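Local coordinates for protein S-adenosylmethionine:2-demethylmenaquinone methyltransferase (Geobacillus kaustophilus, PDB 2PCN) that belongs to the Aldolase/RraA family and is an alpha/beta protein that assembles as a trimer, at residues F30-E41 with T57-R68; A86-S97 with I105-K116. All coordinates share one frame; numbering follows the deposited sequence.

How the contacts relate
From the N terminus, strand 30-38 runs into helix 44-52 and returns as strand 58-62, and contact 1 closes this beta-alpha-beta loop. The chain then passes through strand 70-72 and helix 74-82 before contact 2 opens; contact 2 closes a shorter loop, across helix 97-100, between 86-97 and 105-116. The two loops therefore follow one another without nesting or crossing. They meet in one mixed sheet, where strands 58-62 and 87-90 are neighbours and Val61 N lies 2.8 Å from Ile89 O, a probable hydrogen bond. Contact 2 continues round a corner into a small parallel sheet with strand 70-72 and reaches the second subunit.

Contact 1: F30-E41 with T57-R68; sequences FSGPIATVDVFE and TVLVVDGKGSRR
Glu41 OE2 is gripped by two donors from the far segment: it receives Ser66 OG on its anti lone pair (2.6 Å) and Arg68 NE, in whose guanidinium plane it lies, on its syn lone pair (2.7 Å). Arg68 NH2 reaches Glu41 OE1 on its syn side, so the arginine holds the carboxylate side-on with two nitrogens, which fixes its rotation. Ser66 OG also accepts from Arg68 N in an ST turn, so the same hydroxyl bonds the Glu41 carboxylate and the backbone of Arg68. Glu41 CG sits over the centre of one face of the Phe40 ring, while Lys64 crosses the ring at about a right angle, its CG near Phe40 CD1.

Lys64 doubles back through bends at chi2 (-56°) and chi4 (-63°), which bring NZ 2.6 Å from Asp38 OD1, above the carboxylate plane, and onto Val39 O as well. Asp38 and Asp62 lie side by side, and the ammonium group probably offsets the repulsion between them. A water bridges Glu41 N and Gly63 O.

Upstream, strands 30-38 and 58-62 pair in parallel as the two strands of a beta-alpha-beta unit whose helix is 44-52. Their bonds alternate from Val58 N to Pro33 O through to Val39 N to Asp62 O. On the face turned to that helix, Leu59 CD1 packs against Val37 CG2 at 3.6 Å. Thr57, just before the strand, presses its CG2 unusually tightly on Ala35 CB, at 3.4 Å. The other face carries Ile34 CG2 against Val60 CG2 at 3.8 Å, and Val58 CG2 approaches the edge of the Phe30 ring, with Val142 of strand 141-145 touching both Ile34 and Val58.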
loop_
_atom_site.group_PDB
_atom_site.type_symbol
_atom_site.label_atom_id
_atom_site.label_comp_id
_atom_site.label_asym_id
_atom_site.label_seq_id
_atom_site.Cartn_x
_atom_site.Cartn_y
_atom_site.Cartn_z
ATOM N N PHE A 30 -10.676 1.469 15.731
ATOM C CA PHE A 30 -10.464 1.820 17.130
ATOM C C PHE A 30 -10.755 3.295 17.355
ATOM O O PHE A 30 -10.711 4.095 16.418
ATOM C CB PHE A 30 -9.031 1.466 17.567
ATOM C CG PHE A 30 -7.954 2.165 16.781
ATOM C CD1 PHE A 30 -7.334 3.304 17.287
ATOM C CD2 PHE A 30 -7.555 1.679 15.541
ATOM C CE1 PHE A 30 -6.325 3.948 16.568
ATOM C CE2 PHE A 30 -6.550 2.313 14.812
ATOM C CZ PHE A 30 -5.932 3.454 15.328
ATOM N N SER A 31 -11.075 3.652 18.595
ATOM C CA SER A 31 -11.391 5.034 18.920
ATOM C C SER A 31 -11.291 5.276 20.420
ATOM O O SER A 31 -11.212 4.333 21.207
ATOM C CB SER A 31 -12.808 5.369 18.446
ATOM O OG SER A 31 -13.767 4.595 19.152
ATOM N N GLY A 32 -11.301 6.546 20.809
ATOM C CA GLY A 32 -11.208 6.883 22.216
ATOM C C GLY A 32 -10.621 8.263 22.438
ATOM O O GLY A 32 -10.240 8.939 21.481
ATOM N N PRO A 33 -10.530 8.708 23.701
ATOM C CA PRO A 33 -9.982 10.021 24.049
ATOM C C PRO A 33 -8.516 10.127 23.656
ATOM O O PRO A 33 -7.742 9.191 23.843
ATOM C CB PRO A 33 -10.193 10.089 25.559
ATOM C CG PRO A 33 -10.016 8.668 25.971
ATOM C CD PRO A 33 -10.805 7.917 24.913
ATOM N N ILE A 34 -8.151 11.281 23.115
ATOM C CA ILE A 34 -6.795 11.550 22.664
ATOM C C ILE A 34 -5.824 11.993 23.761
ATOM O O ILE A 34 -6.167 12.789 24.629
ATOM C CB ILE A 34 -6.800 12.659 21.578
ATOM C CG1 ILE A 34 -7.435 12.135 20.292
ATOM C CG2 ILE A 34 -5.394 13.168 21.336
ATOM C CD1 ILE A 34 -7.557 13.198 19.208
ATOM N N ALA A 35 -4.615 11.449 23.696
ATOM C CA ALA A 35 -3.514 11.798 24.585
ATOM C C ALA A 35 -2.463 12.159 23.540
ATOM O O ALA A 35 -2.326 11.444 22.543
ATOM C CB ALA A 35 -3.064 10.591 25.393
ATOM N N THR A 36 -1.733 13.254 23.743
ATOM C CA THR A 36 -0.748 13.681 22.751
ATOM C C THR A 36 0.717 13.641 23.158
ATOM O O THR A 36 1.068 13.788 24.332
ATOM C CB THR A 36 -1.027 15.124 22.270
ATOM O OG1 THR A 36 -0.847 16.032 23.366
ATOM C CG2 THR A 36 -2.446 15.256 21.737
ATOM N N VAL A 37 1.566 13.454 22.155
ATOM C CA VAL A 37 3.012 13.438 22.334
ATOM C C VAL A 37 3.613 14.078 21.088
ATOM O O VAL A 37 3.280 13.697 19.964
ATOM C CB VAL A 37 3.578 12.006 22.460
ATOM C CG1 VAL A 37 5.085 12.071 22.671
ATOM C CG2 VAL A 37 2.920 11.276 23.613
ATOM N N ASP A 38 4.493 15.053 21.289
ATOM C CA ASP A 38 5.142 15.750 20.185
ATOM C C ASP A 38 6.642 15.488 20.295
ATOM O O ASP A 38 7.288 15.925 21.248
ATOM C CB ASP A 38 4.836 17.247 20.283
ATOM C CG ASP A 38 5.262 18.018 19.049
ATOM O OD1 ASP A 38 4.981 17.558 17.922
ATOM O OD2 ASP A 38 5.863 19.099 19.211
ATOM N N VAL A 39 7.190 14.763 19.324
ATOM C CA VAL A 39 8.609 14.417 19.335
ATOM C C VAL A 39 9.239 14.475 17.949
ATOM O O VAL A 39 8.560 14.709 16.949
ATOM C CB VAL A 39 8.825 12.981 19.869
ATOM C CG1 VAL A 39 8.251 12.853 21.274
ATOM C CG2 VAL A 39 8.162 11.972 18.928
ATOM N N PHE A 40 10.548 14.254 17.908
ATOM C CA PHE A 40 11.291 14.237 16.657
ATOM C C PHE A 40 12.394 13.186 16.754
ATOM O O PHE A 40 13.458 13.427 17.336
ATOM C CB PHE A 40 11.900 15.608 16.359
ATOM C CG PHE A 40 12.619 15.672 15.042
ATOM C CD1 PHE A 40 11.951 15.387 13.860
ATOM C CD2 PHE A 40 13.971 15.995 14.987
ATOM C CE1 PHE A 40 12.616 15.419 12.634
ATOM C CE2 PHE A 40 14.646 16.031 13.768
ATOM C CZ PHE A 40 13.965 15.742 12.588
ATOM N N GLU A 41 12.106 12.009 16.203
ATOM C CA GLU A 41 13.036 10.884 16.184
ATOM C C GLU A 41 13.506 10.438 17.574
ATOM O O GLU A 41 14.601 9.891 17.732
ATOM C CB GLU A 41 14.228 11.235 15.281
ATOM C CG GLU A 41 13.788 11.934 13.987
ATOM C CD GLU A 41 14.904 12.080 12.968
ATOM O OE1 GLU A 41 16.038 12.409 13.364
ATOM O OE2 GLU A 41 14.638 11.879 11.765
ATOM N N THR A 57 -7.471 4.985 26.054
ATOM C CA THR A 57 -6.856 6.124 25.377
ATOM C C THR A 57 -6.271 5.767 24.016
ATOM O O THR A 57 -5.835 4.639 23.787
ATOM C CB THR A 57 -5.688 6.713 26.215
ATOM O OG1 THR A 57 -6.189 7.238 27.447
ATOM C CG2 THR A 57 -4.978 7.826 25.444
ATOM N N VAL A 58 -6.276 6.742 23.116
ATOM C CA VAL A 58 -5.673 6.589 21.802
ATOM C C VAL A 58 -4.529 7.597 21.834
ATOM O O VAL A 58 -4.764 8.803 21.904
ATOM C CB VAL A 58 -6.630 6.967 20.651
ATOM C CG1 VAL A 58 -5.849 7.051 19.344
ATOM C CG2 VAL A 58 -7.731 5.920 20.519
ATOM N N LEU A 59 -3.296 7.106 21.816
ATOM C CA LEU A 59 -2.143 7.995 21.843
ATOM C C LEU A 59 -1.846 8.485 20.434
ATOM O O LEU A 59 -1.680 7.684 19.516
ATOM C CB LEU A 59 -0.915 7.266 22.396
ATOM C CG LEU A 59 0.317 8.163 22.577
ATOM C CD1 LEU A 59 0.081 9.114 23.739
ATOM C CD2 LEU A 59 1.547 7.319 22.837
ATOM N N VAL A 60 -1.796 9.803 20.263
ATOM C CA VAL A 60 -1.491 10.392 18.968
ATOM C C VAL A 60 -0.090 10.972 19.090
ATOM O O VAL A 60 0.167 11.819 19.952
ATOM C CB VAL A 60 -2.491 11.516 18.605
ATOM C CG1 VAL A 60 -2.150 12.098 17.240
ATOM C CG2 VAL A 60 -3.908 10.956 18.599
ATOM N N VAL A 61 0.811 10.502 18.235
ATOM C CA VAL A 61 2.199 10.949 18.260
ATOM C C VAL A 61 2.616 11.673 16.984
ATOM O O VAL A 61 2.546 11.113 15.890
ATOM C CB VAL A 61 3.149 9.748 18.462
ATOM C CG1 VAL A 61 4.597 10.212 18.428
ATOM C CG2 VAL A 61 2.834 9.054 19.780
ATOM N N ASP A 62 3.039 12.926 17.118
ATOM C CA ASP A 62 3.494 13.666 15.952
ATOM C C ASP A 62 5.009 13.538 15.886
ATOM O O ASP A 62 5.732 14.194 16.638
ATOM C CB ASP A 62 3.106 15.142 16.033
ATOM C CG ASP A 62 3.536 15.916 14.798
ATOM O OD1 ASP A 62 4.090 15.284 13.872
ATOM O OD2 ASP A 62 3.324 17.145 14.745
ATOM N N GLY A 63 5.481 12.674 14.996
ATOM C CA GLY A 63 6.908 12.467 14.832
ATOM C C GLY A 63 7.437 13.233 13.635
ATOM O O GLY A 63 8.516 12.938 13.118
ATOM N N LYS A 64 6.665 14.219 13.192
ATOM C CA LYS A 64 7.046 15.057 12.060
ATOM C C LYS A 64 7.126 14.291 10.751
ATOM O O LYS A 64 7.691 14.782 9.773
ATOM C CB LYS A 64 8.393 15.731 12.342
ATOM C CG LYS A 64 8.438 16.471 13.677
ATOM C CD LYS A 64 7.325 17.501 13.767
ATOM C CE LYS A 64 7.225 18.105 15.158
ATOM N NZ LYS A 64 6.870 17.090 16.190
ATOM N N GLY A 65 6.567 13.085 10.732
ATOM C CA GLY A 65 6.590 12.287 9.520
ATOM C C GLY A 65 7.965 11.766 9.149
ATOM O O GLY A 65 8.192 11.342 8.016
ATOM N N SER A 66 8.894 11.795 10.095
ATOM C CA SER A 66 10.237 11.308 9.821
ATOM C C SER A 66 10.212 9.825 9.488
ATOM O O SER A 66 9.463 9.059 10.089
ATOM C CB SER A 66 11.150 11.528 11.025
ATOM O OG SER A 66 12.397 10.886 10.815
ATOM N N ARG A 67 11.033 9.429 8.523
ATOM C CA ARG A 67 11.130 8.030 8.122
ATOM C C ARG A 67 12.520 7.492 8.458
ATOM O O ARG A 67 12.895 6.399 8.028
ATOM C CB ARG A 67 10.870 7.892 6.622
ATOM C CG ARG A 67 9.431 8.158 6.217
ATOM C CD ARG A 67 9.277 8.186 4.704
ATOM N NE ARG A 67 7.890 8.407 4.306
ATOM C CZ ARG A 67 6.952 7.465 4.302
ATOM N NH1 ARG A 67 7.248 6.225 4.671
ATOM N NH2 ARG A 67 5.715 7.765 3.931
ATOM N N ARG A 68 13.281 8.259 9.235
ATOM C CA ARG A 68 14.632 7.849 9.602
ATOM C C ARG A 68 14.695 6.887 10.785
ATOM O O ARG A 68 15.672 6.152 10.940
ATOM C CB ARG A 68 15.496 9.084 9.874
ATOM C CG ARG A 68 15.593 10.014 8.669
ATOM C CD ARG A 68 16.735 11.016 8.794
ATOM N NE ARG A 68 16.583 11.916 9.934
ATOM C CZ ARG A 68 17.398 12.935 10.191
ATOM N NH1 ARG A 68 18.425 13.184 9.388
ATOM N NH2 ARG A 68 17.193 13.703 11.254
HETATM O O HOH W 1 10.010 10.997 14.380
#

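Contact 2: A86-S97 with I105-K116; sequences AGVIIHGCIRDS and IGVMAIGTCPVK
Arg95 NH1 donates to Pro114 O at 2.8 Å, with the carbonyl oxygen in the guanidinium plane. The chain is extended from CG to NE, which carries the group past Cys113 O to the backbone of Pro114. There Lys116 CB lies over one face of the guanidinium, 3.8 Å from Arg95 NH1. Arg95 NH2 forms a salt bridge with Asp8 of the second subunit, and an acetate ion is bound nearby.

Backbone bonds join the rest in two runs. Strands 87-90 and 106-109 lie parallel, 2° apart, with Val88 N bound to Gly106 O and Ile90 N to Met108 O, each at 2.8 Å. Both segments then turn a corner, at 91-92, where His91 is the centre of an inverse gamma turn, and at 110, where Ile110 N donates to Gly92 O. Beyond it the short strands 93-94 and 111-112 form, with strand 70-72, a small separate parallel sheet, held by Ile94 N to Gly111 O and Cys113 N to Ile94 O.

Ile94 spans the corner. With CG1 between the backbone N and the carbonyl carbon (chi1 67°), its CD1 reaches Val107 CG1 at 4.0 Å, and its CG2 branch meets Ala109 CB at 3.7 Å. Cys93 CB packs on Cys113 CB at 3.9 Å. At the start of the contact Ile105 CG1 lies 3.6 Å from Gly87 CA.

Ser97 OG bonds to the carboxylate (OD1) and Thr112 OG1 to the backbone O of Asp147 of the second subunit. Strands 87-90 and 106-109 are thus held mainly by backbone bonds, whereas beyond the corner Ser97, Thr112 and the NH2 of Arg95 face the second subunit, where Asp8 probably balances the charge of Arg95.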
loop_
_atom_site.group_PDB
_atom_site.type_symbol
_atom_site.label_atom_id
_atom_site.label_comp_id
_atom_site.label_asym_id
_atom_site.label_seq_id
_atom_site.Cartn_x
_atom_site.Cartn_y
_atom_site.Cartn_z
ATOM N N ALA A 86 -6.589 1.900 23.565
ATOM C CA ALA A 86 -7.348 1.651 22.340
ATOM C C ALA A 86 -6.429 1.522 21.127
ATOM O O ALA A 86 -6.628 0.652 20.273
ATOM C CB ALA A 86 -8.353 2.777 22.113
ATOM N N GLY A 87 -5.426 2.390 21.053
ATOM C CA GLY A 87 -4.503 2.335 19.934
ATOM C C GLY A 87 -3.528 3.492 19.890
ATOM O O GLY A 87 -3.505 4.335 20.789
ATOM N N VAL A 88 -2.716 3.521 18.839
ATOM C CA VAL A 88 -1.726 4.574 18.653
ATOM C C VAL A 88 -1.761 5.047 17.200
ATOM O O VAL A 88 -1.885 4.238 16.281
ATOM C CB VAL A 88 -0.294 4.064 18.963
ATOM C CG1 VAL A 88 0.689 5.229 18.941
ATOM C CG2 VAL A 88 -0.262 3.352 20.317
ATOM N N ILE A 89 -1.669 6.358 17.003
ATOM C CA ILE A 89 -1.655 6.952 15.665
ATOM C C ILE A 89 -0.355 7.738 15.601
ATOM O O ILE A 89 -0.139 8.662 16.388
ATOM C CB ILE A 89 -2.856 7.891 15.449
ATOM C CG1 ILE A 89 -4.154 7.080 15.527
ATOM C CG2 ILE A 89 -2.733 8.591 14.098
ATOM C CD1 ILE A 89 -5.419 7.913 15.490
ATOM N N ILE A 90 0.511 7.375 14.659
ATOM C CA ILE A 90 1.821 8.008 14.565
ATOM C C ILE A 90 2.160 8.708 13.256
ATOM O O ILE A 90 2.140 8.098 12.188
ATOM C CB ILE A 90 2.929 6.956 14.831
ATOM C CG1 ILE A 90 2.569 6.129 16.066
ATOM C CG2 ILE A 90 4.276 7.643 15.014
ATOM C CD1 ILE A 90 3.534 5.002 16.362
ATOM N N HIS A 91 2.469 9.998 13.348
ATOM C CA HIS A 91 2.880 10.755 12.174
ATOM C C HIS A 91 4.376 10.471 12.144
ATOM O O HIS A 91 5.203 11.305 12.529
ATOM C CB HIS A 91 2.599 12.248 12.362
ATOM C CG HIS A 91 3.012 13.094 11.196
ATOM N ND1 HIS A 91 2.990 12.632 9.897
ATOM C CD2 HIS A 91 3.448 14.373 11.132
ATOM C CE1 HIS A 91 3.400 13.591 9.083
ATOM N NE2 HIS A 91 3.684 14.659 9.809
ATOM N N GLY A 92 4.695 9.254 11.713
ATOM C CA GLY A 92 6.065 8.785 11.653
ATOM C C GLY A 92 6.052 7.285 11.405
ATOM O O GLY A 92 5.028 6.738 10.995
ATOM N N CYS A 93 7.166 6.609 11.672
ATOM C CA CYS A 93 7.251 5.173 11.420
ATOM C C CYS A 93 7.273 4.278 12.654
ATOM O O CYS A 93 7.469 4.735 13.779
ATOM C CB CYS A 93 8.499 4.867 10.585
ATOM S SG CYS A 93 8.518 5.621 8.950
ATOM N N ILE A 94 7.067 2.988 12.419
ATOM C CA ILE A 94 7.106 1.993 13.480
ATOM C C ILE A 94 7.977 0.849 12.973
ATOM O O ILE A 94 8.419 0.859 11.821
ATOM C CB ILE A 94 5.702 1.414 13.791
ATOM C CG1 ILE A 94 5.190 0.604 12.593
ATOM C CG2 ILE A 94 4.734 2.541 14.118
ATOM C CD1 ILE A 94 3.981 -0.251 12.908
ATOM N N ARG A 95 8.236 -0.122 13.840
ATOM C CA ARG A 95 8.991 -1.304 13.455
ATOM C C ARG A 95 8.330 -2.486 14.163
ATOM O O ARG A 95 7.383 -2.291 14.928
ATOM C CB ARG A 95 10.475 -1.172 13.814
ATOM C CG ARG A 95 10.816 -1.107 15.289
ATOM C CD ARG A 95 12.330 -0.971 15.429
ATOM N NE ARG A 95 12.811 -1.283 16.770
ATOM C CZ ARG A 95 14.095 -1.427 17.084
ATOM N NH1 ARG A 95 15.032 -1.280 16.154
ATOM N NH2 ARG A 95 14.443 -1.739 18.325
ATOM N N ASP A 96 8.820 -3.695 13.908
ATOM C CA ASP A 96 8.233 -4.911 14.473
ATOM C C ASP A 96 6.784 -4.988 13.989
ATOM O O ASP A 96 5.900 -5.452 14.714
ATOM C CB ASP A 96 8.254 -4.896 16.007
ATOM C CG ASP A 96 9.658 -4.806 16.575
ATOM O OD1 ASP A 96 10.570 -5.477 16.046
ATOM O OD2 ASP A 96 9.845 -4.069 17.563
ATOM N N SER A 97 6.552 -4.540 12.755
ATOM C CA SER A 97 5.212 -4.543 12.177
ATOM C C SER A 97 4.630 -5.945 12.098
ATOM O O SER A 97 3.423 -6.127 12.224
ATOM C CB SER A 97 5.221 -3.900 10.780
ATOM O OG SER A 97 6.032 -4.621 9.868
ATOM N N ILE A 105 -4.740 -4.396 19.112
ATOM C CA ILE A 105 -4.741 -2.961 19.320
ATOM C C ILE A 105 -4.605 -2.251 17.980
ATOM O O ILE A 105 -4.133 -2.834 17.006
ATOM C CB ILE A 105 -3.586 -2.553 20.258
ATOM C CG1 ILE A 105 -3.784 -1.115 20.727
ATOM C CG2 ILE A 105 -2.252 -2.725 19.547
ATOM C CD1 ILE A 105 -2.863 -0.712 21.842
ATOM N N GLY A 106 -5.040 -0.999 17.921
ATOM C CA GLY A 106 -4.930 -0.259 16.680
ATOM C C GLY A 106 -3.597 0.454 16.581
ATOM O O GLY A 106 -3.117 1.025 17.560
ATOM N N VAL A 107 -2.976 0.392 15.409
ATOM C CA VAL A 107 -1.707 1.073 15.184
ATOM C C VAL A 107 -1.665 1.590 13.753
ATOM O O VAL A 107 -1.671 0.807 12.803
ATOM C CB VAL A 107 -0.483 0.144 15.389
ATOM C CG1 VAL A 107 0.804 0.920 15.093
ATOM C CG2 VAL A 107 -0.448 -0.392 16.811
ATOM N N MET A 108 -1.644 2.911 13.608
ATOM C CA MET A 108 -1.571 3.544 12.295
ATOM C C MET A 108 -0.307 4.387 12.236
ATOM O O MET A 108 0.023 5.095 13.191
ATOM C CB MET A 108 -2.787 4.443 12.044
ATOM C CG MET A 108 -4.109 3.707 11.939
ATOM S SD MET A 108 -5.440 4.844 11.526
ATOM C CE MET A 108 -6.443 3.828 10.443
ATOM N N ALA A 109 0.395 4.307 11.111
ATOM C CA ALA A 109 1.633 5.055 10.916
ATOM C C ALA A 109 1.821 5.263 9.417
ATOM O O ALA A 109 1.081 4.692 8.614
ATOM C CB ALA A 109 2.800 4.274 11.495
ATOM N N ILE A 110 2.803 6.068 9.023
ATOM C CA ILE A 110 3.000 6.304 7.595
ATOM C C ILE A 110 3.991 5.349 6.948
ATOM O O ILE A 110 4.161 5.358 5.727
ATOM C CB ILE A 110 3.445 7.756 7.308
ATOM C CG1 ILE A 110 4.811 8.032 7.940
ATOM C CG2 ILE A 110 2.396 8.724 7.841
ATOM C CD1 ILE A 110 5.426 9.349 7.507
ATOM N N GLY A 111 4.637 4.516 7.758
ATOM C CA GLY A 111 5.588 3.570 7.206
ATOM C C GLY A 111 6.355 2.813 8.269
ATOM O O GLY A 111 6.088 2.957 9.460
ATOM N N THR A 112 7.302 1.991 7.831
ATOM C CA THR A 112 8.123 1.214 8.746
ATOM C C THR A 112 9.581 1.604 8.565
ATOM O O THR A 112 9.984 2.054 7.495
ATOM C CB THR A 112 7.997 -0.304 8.488
ATOM O OG1 THR A 112 8.426 -0.605 7.152
ATOM C CG2 THR A 112 6.553 -0.761 8.679
ATOM N N CYS A 113 10.355 1.435 9.629
ATOM C CA CYS A 113 11.780 1.740 9.631
ATOM C C CYS A 113 12.389 0.866 10.719
ATOM O O CYS A 113 11.950 0.908 11.866
ATOM C CB CYS A 113 12.017 3.211 9.962
ATOM S SG CYS A 113 13.770 3.631 10.059
ATOM N N PRO A 114 13.408 0.065 10.373
ATOM C CA PRO A 114 14.058 -0.825 11.341
ATOM C C PRO A 114 14.963 -0.155 12.372
ATOM O O PRO A 114 15.296 -0.765 13.392
ATOM C CB PRO A 114 14.831 -1.787 10.443
ATOM C CG PRO A 114 15.286 -0.881 9.341
ATOM C CD PRO A 114 14.027 -0.072 9.041
ATOM N N VAL A 115 15.350 1.093 12.124
ATOM C CA VAL A 115 16.239 1.808 13.041
ATOM C C VAL A 115 15.541 2.350 14.289
ATOM O O VAL A 115 14.508 3.014 14.199
ATOM C CB VAL A 115 16.936 2.989 12.330
ATOM C CG1 VAL A 115 17.898 3.680 13.289
ATOM C CG2 VAL A 115 17.673 2.491 11.090
ATOM N N LYS A 116 16.120 2.075 15.453
ATOM C CA LYS A 116 15.546 2.543 16.715
ATOM C C LYS A 116 15.651 4.063 16.819
ATOM O O LYS A 116 16.567 4.674 16.266
ATOM C CB LYS A 116 16.267 1.888 17.904
ATOM C CG LYS A 116 17.642 2.472 18.251
ATOM C CD LYS A 116 18.491 2.752 17.017
ATOM C CE LYS A 116 19.972 2.852 17.345
ATOM N NZ LYS A 116 20.566 1.503 17.564
#